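Local coordinates for disulfide bond forming protein (DsbF) (Mycobacterium tuberculosis, PDB 3IOS) that probably oxidises reduced, unfolded secreted proteins to form their disulfide bonds, as an extracellular oxidoreductase of the thioredoxin family, at residues A[100-103]-A[104-108]; A[86-89]-A[90-94]; A[135-138]-A[139-143]. All blocks are in the same frame, centred on the assembly; numbering follows the deposited sequence.

Contact 1. Residues A[100-103]-A[104-108]; sequences LADT and DGSVW
The carboxylate of Asp102 meets the backbone N of Val107 and Trp108, in a thioredoxin fold where strand 98-101 gives way to the short helix 106-110. A type I beta turn from Asp102 to Gly105 makes the connection. Its closing bond runs from Gly105 N to Asp102 O at 3.0 Å. Gly105 is the N-cap residue, and its positive phi of 66° suits a glycine.

The tight part is the buried side chain of Asp102. CG lies anti to the backbone N (chi1 -170°), which brings both oxygens to the N-H groups at the start of the helix. OD1 accepts from Val107 N at 2.9 Å, and OD2 accepts from Trp108 N at 3.0 Å. Both bonds are nearly straight, and both donors sit above the carboxylate plane. The helix N terminus would probably favour the negative charge there. Val107 CG2 packs 3.5 Å from Asp102 OD1. Val107 and Asp102 also rest on Val76 of strand 72-77. The indole of Trp108 continues inward, bonds through NE1 to Val76 O, and meets Phe46 edge-to-face.

The looser side is the bend, where Thr103 and Asp104 are exposed. Even there Asp104 forms an Asx turn, with OD2 accepting from Ser106 N at 2.9 Å. Ser106 OG gives OD2 a second bond from the same face. Asp104 OD2 lies 3.2 Å from Asp102 OD1. These are like charges, not a bond, and the nearby N-H groups of Ser106 and Val107 probably ease the repulsion. On the buried flank, Trp108 CD1 approaches Asp102 OD2 to 3.2 Å.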
loop_
_atom_site.group_PDB
_atom_site.type_symbol
_atom_site.label_atom_id
_atom_site.label_comp_id
_atom_site.label_asym_id
_atom_site.label_seq_id
_atom_site.Cartn_x
_atom_site.Cartn_y
_atom_site.Cartn_z
ATOM N N LEU A 100 1.846 -4.170 5.537
ATOM C CA LEU A 100 2.626 -5.388 5.316
ATOM C C LEU A 100 4.105 -5.146 5.568
ATOM O O LEU A 100 4.669 -4.144 5.123
ATOM C CB LEU A 100 2.460 -5.890 3.879
ATOM C CG LEU A 100 1.027 -6.077 3.386
ATOM C CD1 LEU A 100 1.052 -6.659 1.987
ATOM C CD2 LEU A 100 0.270 -6.979 4.335
ATOM N N ALA A 101 4.738 -6.071 6.283
ATOM C CA ALA A 101 6.167 -5.962 6.569
ATOM C C ALA A 101 6.899 -6.790 5.515
ATOM O O ALA A 101 7.164 -7.975 5.721
ATOM C CB ALA A 101 6.463 -6.493 7.965
ATOM N N ASP A 102 7.223 -6.156 4.391
ATOM C CA ASP A 102 7.883 -6.824 3.269
ATOM C C ASP A 102 9.405 -6.849 3.402
ATOM O O ASP A 102 10.126 -6.352 2.535
ATOM C CB ASP A 102 7.465 -6.133 1.959
ATOM C CG ASP A 102 7.909 -6.894 0.723
ATOM O OD1 ASP A 102 7.815 -8.141 0.728
ATOM O OD2 ASP A 102 8.334 -6.247 -0.257
ATOM N N THR A 103 9.885 -7.448 4.488
ATOM C CA THR A 103 11.316 -7.527 4.744
ATOM C C THR A 103 12.084 -8.351 3.718
ATOM O O THR A 103 13.260 -8.082 3.464
ATOM C CB THR A 103 11.604 -8.079 6.158
ATOM O OG1 THR A 103 10.950 -9.341 6.331
ATOM C CG2 THR A 103 11.109 -7.106 7.215
ATOM N N ASP A 104 11.442 -9.354 3.123
ATOM C CA ASP A 104 12.136 -10.155 2.120
ATOM C C ASP A 104 11.992 -9.522 0.741
ATOM O O ASP A 104 12.529 -10.020 -0.246
ATOM C CB ASP A 104 11.634 -11.612 2.117
ATOM C CG ASP A 104 10.197 -11.756 1.650
ATOM O OD1 ASP A 104 9.701 -12.904 1.655
ATOM O OD2 ASP A 104 9.563 -10.749 1.278
ATOM N N GLY A 105 11.261 -8.411 0.693
ATOM C CA GLY A 105 11.067 -7.685 -0.549
ATOM C C GLY A 105 10.277 -8.376 -1.645
ATOM O O GLY A 105 10.280 -7.915 -2.784
ATOM N N SER A 106 9.594 -9.464 -1.310
ATOM C CA SER A 106 8.825 -10.194 -2.310
ATOM C C SER A 106 7.602 -9.435 -2.828
ATOM O O SER A 106 7.260 -9.542 -4.008
ATOM C CB SER A 106 8.408 -11.569 -1.770
ATOM O OG SER A 106 7.636 -11.477 -0.588
ATOM N N VAL A 107 6.943 -8.665 -1.968
ATOM C CA VAL A 107 5.770 -7.929 -2.425
ATOM C C VAL A 107 6.185 -6.796 -3.361
ATOM O O VAL A 107 5.562 -6.588 -4.398
ATOM C CB VAL A 107 4.943 -7.372 -1.238
ATOM C CG1 VAL A 107 3.707 -6.643 -1.763
ATOM C CG2 VAL A 107 4.520 -8.516 -0.321
ATOM N N TRP A 108 7.236 -6.059 -3.006
ATOM C CA TRP A 108 7.706 -4.992 -3.877
ATOM C C TRP A 108 8.098 -5.581 -5.228
ATOM O O TRP A 108 7.772 -5.029 -6.279
ATOM C CB TRP A 108 8.928 -4.296 -3.277
ATOM C CG TRP A 108 8.610 -3.267 -2.244
ATOM C CD1 TRP A 108 7.637 -3.332 -1.291
ATOM C CD2 TRP A 108 9.321 -2.050 -2.013
ATOM N NE1 TRP A 108 7.701 -2.229 -0.470
ATOM C CE2 TRP A 108 8.731 -1.428 -0.890
ATOM C CE3 TRP A 108 10.410 -1.429 -2.639
ATOM C CZ2 TRP A 108 9.191 -0.208 -0.381
ATOM C CZ3 TRP A 108 10.868 -0.214 -2.133
ATOM C CH2 TRP A 108 10.258 0.379 -1.012
#

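Contact 2. Residues A[86-89]-A[90-94]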
loop_
_atom_site.group_PDB
_atom_site.type_symbol
_atom_site.label_atom_id
_atom_site.label_comp_id
_atom_site.label_asym_id
_atom_site.label_seq_id
_atom_site.Cartn_x
_atom_site.Cartn_y
_atom_site.Cartn_z
ATOM N N GLN A 86 7.465 -0.178 12.705
ATOM C CA GLN A 86 6.562 0.126 13.810
ATOM C C GLN A 86 6.684 1.588 14.236
ATOM O O GLN A 86 5.688 2.226 14.572
ATOM C CB GLN A 86 6.869 -0.774 15.008
ATOM C CG GLN A 86 6.819 -2.252 14.678
ATOM C CD GLN A 86 7.226 -3.114 15.854
ATOM O OE1 GLN A 86 8.212 -2.825 16.531
ATOM N NE2 GLN A 86 6.478 -4.186 16.095
ATOM N N GLU A 87 7.908 2.113 14.229
ATOM C CA GLU A 87 8.140 3.503 14.610
ATOM C C GLU A 87 7.403 4.430 13.652
ATOM O O GLU A 87 6.796 5.414 14.066
ATOM C CB GLU A 87 9.636 3.824 14.580
ATOM C CG GLU A 87 10.445 3.179 15.686
ATOM C CD GLU A 87 11.934 3.430 15.530
ATOM O OE1 GLU A 87 12.321 4.600 15.317
ATOM O OE2 GLU A 87 12.716 2.458 15.626
ATOM N N PHE A 88 7.468 4.100 12.366
ATOM C CA PHE A 88 6.814 4.877 11.323
ATOM C C PHE A 88 5.292 4.870 11.516
ATOM O O PHE A 88 4.652 5.924 11.510
ATOM C CB PHE A 88 7.184 4.291 9.956
ATOM C CG PHE A 88 6.579 5.019 8.781
ATOM C CD1 PHE A 88 7.309 5.980 8.089
ATOM C CD2 PHE A 88 5.298 4.701 8.337
ATOM C CE1 PHE A 88 6.771 6.611 6.962
ATOM C CE2 PHE A 88 4.751 5.325 7.215
ATOM C CZ PHE A 88 5.492 6.281 6.524
ATOM N N VAL A 89 4.711 3.685 11.693
ATOM C CA VAL A 89 3.268 3.595 11.878
ATOM C C VAL A 89 2.822 4.272 13.174
ATOM O O VAL A 89 1.708 4.781 13.251
ATOM C CB VAL A 89 2.779 2.122 11.853
ATOM C CG1 VAL A 89 3.110 1.488 10.508
ATOM C CG2 VAL A 89 3.416 1.333 12.975
ATOM N N ASN A 90 3.688 4.290 14.185
ATOM C CA ASN A 90 3.351 4.939 15.452
ATOM C C ASN A 90 3.360 6.455 15.302
ATOM O O ASN A 90 2.518 7.154 15.867
ATOM C CB ASN A 90 4.347 4.563 16.560
ATOM C CG ASN A 90 4.128 3.166 17.115
ATOM O OD1 ASN A 90 3.027 2.661 17.117
ATOM N ND2 ASN A 90 5.188 2.549 17.609
ATOM N N LYS A 91 4.315 6.958 14.528
ATOM C CA LYS A 91 4.470 8.395 14.326
ATOM C C LYS A 91 3.440 8.990 13.367
ATOM O O LYS A 91 2.965 10.111 13.592
ATOM C CB LYS A 91 5.877 8.686 13.802
ATOM C CG LYS A 91 6.398 10.088 14.093
ATOM C CD LYS A 91 5.665 11.154 13.297
ATOM C CE LYS A 91 6.248 12.536 13.563
ATOM N NZ LYS A 91 5.548 13.599 12.783
ATOM N N TYR A 92 3.085 8.256 12.311
ATOM C CA TYR A 92 2.114 8.796 11.375
ATOM C C TYR A 92 0.809 8.016 11.385
ATOM O O TYR A 92 0.804 6.780 11.547
ATOM C CB TYR A 92 2.745 8.841 9.952
ATOM C CG TYR A 92 4.147 9.384 9.961
ATOM C CD1 TYR A 92 5.230 8.513 9.976
ATOM C CD2 TYR A 92 4.401 10.763 9.951
ATOM C CE1 TYR A 92 6.536 8.987 9.973
ATOM C CE2 TYR A 92 5.711 11.248 9.946
ATOM C CZ TYR A 92 6.766 10.358 9.960
ATOM O OH TYR A 92 8.049 10.838 9.972
ATOM N N PRO A 93 -0.326 8.686 11.132
ATOM C CA PRO A 93 -1.705 8.196 11.100
ATOM C C PRO A 93 -2.065 7.228 9.976
ATOM O O PRO A 93 -2.894 7.527 9.117
ATOM C CB PRO A 93 -2.521 9.503 10.984
ATOM C CG PRO A 93 -1.690 10.332 10.102
ATOM C CD PRO A 93 -0.271 10.075 10.711
ATOM N N VAL A 94 -1.464 6.057 10.041
ATOM C CA VAL A 94 -1.704 5.026 9.047
ATOM C C VAL A 94 -1.926 3.661 9.692
ATOM O O VAL A 94 -1.736 2.628 9.052
ATOM C CB VAL A 94 -0.517 4.921 8.061
ATOM C CG1 VAL A 94 -0.336 6.237 7.312
ATOM C CG2 VAL A 94 0.750 4.566 8.820
#
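Phe88 O accepts from Tyr92 N at 2.9 Å, a nearly straight bond in the last turn of helix 82-91. This helix is the crossover of the beta-alpha-beta unit between strands 72-77 and 98-101. Asn90 N to Gln86 O and Lys91 N to Glu87 O continue the same i to i+4 pattern. Tyr92 is the first residue to leave helical angles. Its ring still folds back along the helix, so that CD1 lies 3.1 Å from Phe88 O.

The aromatic pair carries the side-chain contact. A chi1 of -179° sends the Phe88 ring out opposite its own backbone N, toward Tyr92. Tyr92 turns an edge to the face of Phe88, with CD1 3.7 Å above the centre of that ring. The planes meet at 54°, a tilted edge-to-face stack. Lys91 CD lies over one face of the Tyr92 ring, toward its rim.

Beyond the helix, Pro93 is the centre of an inverse gamma turn, closed by Val94 N to Tyr92 O at 2.8 Å. The turn brings Val94 back against Val89, with CG2 4.2 Å from Val89 CG1. Phe88 also stacks on Trp47. The hydrogen bonds between the segments are all backbone bonds, so apolar and ring-edge contacts must set how the aromatic pair lies against Gln55 and Ala58 of helix 52-67.

Contact 3. Residues A[135-138]-A[139-143]; sequences MSQD and ELTRR
Met135 sends CG away from its own backbone N (chi1 -163°), and the chain bends only at its end (chi3 -65°). This lays the thioether across the start of helix 137-147, against Glu139 and Leu140. Ser136 has OG between its backbone N and carbonyl carbon (chi1 64°), which points it back at the first turn.

Ser136 is the N-cap. Its OG accepts from Glu139 N at 3.1 Å, in a nearly straight capping bond. Leu140 N then bonds to Ser136 O in the first i to i+4 step. A water accepts from Ser136 N and donates to Glu139 OE1 at 2.6 Å, so it bridges the cap and the acid.

Met135 lies over one flank of the turn. CG touches Glu139 CB at 3.6 Å, SD lies 3.7 Å from Leu140 CA, and CE reaches Arg143 NE at 3.7 Å. Met135 and Leu140 both pack on Phe121 of strand 118-122. Met135 N bonds to Glu57, in helix 52-67.

Glu139 and Arg143 form a salt bridge one turn apart. Arg143 approaches side-on, and both NE and NH1 bond to Glu139 OE2. The NE bond, 2.8 Å long, is the straighter of the two, and OE2 lies in the guanidinium plane. On another flank, Gln137 O is gripped twice by Thr141. OG1 reaches it at 2.7 Å and N at 2.9 Å, from opposite faces of its plane. Arg142 lays one guanidinium face over Asp138 CB, offset toward the rim.

The helix start is thus capped by a hydroxyl. Acid side chains also lie in its first turn, where the helix dipole would probably favour their negative charge, and the pair with Arg143 probably balances part of the charge of Glu139.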
loop_
_atom_site.group_PDB
_atom_site.type_symbol
_atom_site.label_atom_id
_atom_site.label_comp_id
_atom_site.label_asym_id
_atom_site.label_seq_id
_atom_site.Cartn_x
_atom_site.Cartn_y
_atom_site.Cartn_z
ATOM N N MET A 135 2.588 11.495 -4.625
ATOM C CA MET A 135 1.242 11.776 -5.069
ATOM C C MET A 135 0.545 12.720 -4.109
ATOM O O MET A 135 0.592 12.541 -2.891
ATOM C CB MET A 135 0.437 10.488 -5.198
ATOM C CG MET A 135 -0.808 10.675 -6.031
ATOM S SD MET A 135 -1.576 9.148 -6.485
ATOM C CE MET A 135 -0.324 8.403 -7.563
ATOM N N SER A 136 -0.099 13.733 -4.672
ATOM C CA SER A 136 -0.813 14.715 -3.880
ATOM C C SER A 136 -2.121 14.117 -3.389
ATOM O O SER A 136 -2.592 13.101 -3.908
ATOM C CB SER A 136 -1.122 15.946 -4.725
ATOM O OG SER A 136 -2.005 15.605 -5.776
ATOM N N GLN A 137 -2.718 14.767 -2.398
ATOM C CA GLN A 137 -3.982 14.297 -1.858
ATOM C C GLN A 137 -5.059 14.324 -2.940
ATOM O O GLN A 137 -5.879 13.414 -3.035
ATOM C CB GLN A 137 -4.406 15.162 -0.668
ATOM C CG GLN A 137 -5.632 14.629 0.047
ATOM C CD GLN A 137 -5.923 15.356 1.343
ATOM O OE1 GLN A 137 -5.033 15.560 2.165
ATOM N NE2 GLN A 137 -7.180 15.739 1.536
ATOM N N ASP A 138 -5.050 15.363 -3.771
ATOM C CA ASP A 138 -6.036 15.460 -4.837
ATOM C C ASP A 138 -5.882 14.352 -5.867
ATOM O O ASP A 138 -6.869 13.753 -6.290
ATOM C CB ASP A 138 -5.960 16.827 -5.536
ATOM C CG ASP A 138 -6.462 17.959 -4.658
ATOM O OD1 ASP A 138 -7.422 17.731 -3.894
ATOM O OD2 ASP A 138 -5.913 19.079 -4.741
ATOM N N GLU A 139 -4.650 14.065 -6.282
ATOM C CA GLU A 139 -4.474 13.010 -7.259
ATOM C C GLU A 139 -4.867 11.648 -6.697
ATOM O O GLU A 139 -5.513 10.859 -7.381
ATOM C CB GLU A 139 -3.030 12.939 -7.778
ATOM C CG GLU A 139 -2.921 11.927 -8.912
ATOM C CD GLU A 139 -1.534 11.807 -9.520
ATOM O OE1 GLU A 139 -0.661 12.639 -9.212
ATOM O OE2 GLU A 139 -1.335 10.870 -10.317
ATOM N N LEU A 140 -4.476 11.371 -5.458
ATOM C CA LEU A 140 -4.802 10.087 -4.843
ATOM C C LEU A 140 -6.320 9.958 -4.750
ATOM O O LEU A 140 -6.888 8.916 -5.078
ATOM C CB LEU A 140 -4.164 9.990 -3.451
ATOM C CG LEU A 140 -4.336 8.667 -2.693
ATOM C CD1 LEU A 140 -3.859 7.494 -3.544
ATOM C CD2 LEU A 140 -3.547 8.744 -1.388
ATOM N N THR A 141 -6.977 11.036 -4.335
ATOM C CA THR A 141 -8.433 11.040 -4.217
ATOM C C THR A 141 -9.069 10.748 -5.572
ATOM O O THR A 141 -9.964 9.910 -5.687
ATOM C CB THR A 141 -8.933 12.405 -3.709
ATOM O OG1 THR A 141 -8.401 12.653 -2.404
ATOM C CG2 THR A 141 -10.466 12.439 -3.651
ATOM N N ARG A 142 -8.604 11.440 -6.610
ATOM C CA ARG A 142 -9.144 11.226 -7.948
ATOM C C ARG A 142 -8.876 9.820 -8.487
ATOM O O ARG A 142 -9.735 9.227 -9.138
ATOM C CB ARG A 142 -8.588 12.287 -8.900
ATOM C CG ARG A 142 -9.138 13.678 -8.618
ATOM C CD ARG A 142 -8.293 14.759 -9.269
ATOM N NE ARG A 142 -8.745 16.089 -8.875
ATOM C CZ ARG A 142 -7.973 17.168 -8.873
ATOM N NH1 ARG A 142 -8.474 18.341 -8.501
ATOM N NH2 ARG A 142 -6.697 17.074 -9.230
ATOM N N ARG A 143 -7.691 9.273 -8.221
ATOM C CA ARG A 143 -7.390 7.926 -8.695
ATOM C C ARG A 143 -8.242 6.895 -7.954
ATOM O O ARG A 143 -8.759 5.951 -8.551
ATOM C CB ARG A 143 -5.904 7.615 -8.518
ATOM C CG ARG A 143 -5.027 8.264 -9.577
ATOM C CD ARG A 143 -3.591 7.808 -9.433
ATOM N NE ARG A 143 -2.705 8.445 -10.401
ATOM C CZ ARG A 143 -2.465 7.984 -11.626
ATOM N NH1 ARG A 143 -1.638 8.644 -12.424
ATOM N NH2 ARG A 143 -3.033 6.863 -12.052
HETATM O O HOH W 1 0.277 14.357 -7.556
#

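How the contacts relate
From the N terminus the order is contact 2, contact 1, contact 3. They run in series, and none nests in or crosses another. Contact 2 ends helix 82-91 and turns the chain toward strand 98-101, within the beta-alpha-beta unit that starts at strand 72-77. Contact 1 follows and closes the bend from that outermost strand into helix 106-110. Contact 3 starts the last helix, 137-147, after the other outermost strand, 128-132. Contacts 1 and 3 lie on opposite sides of the chain's centre, their centres about 24 Å apart. Contacts 2 and 3 both reach helix 52-67, while contact 1 rests on strand 72-77.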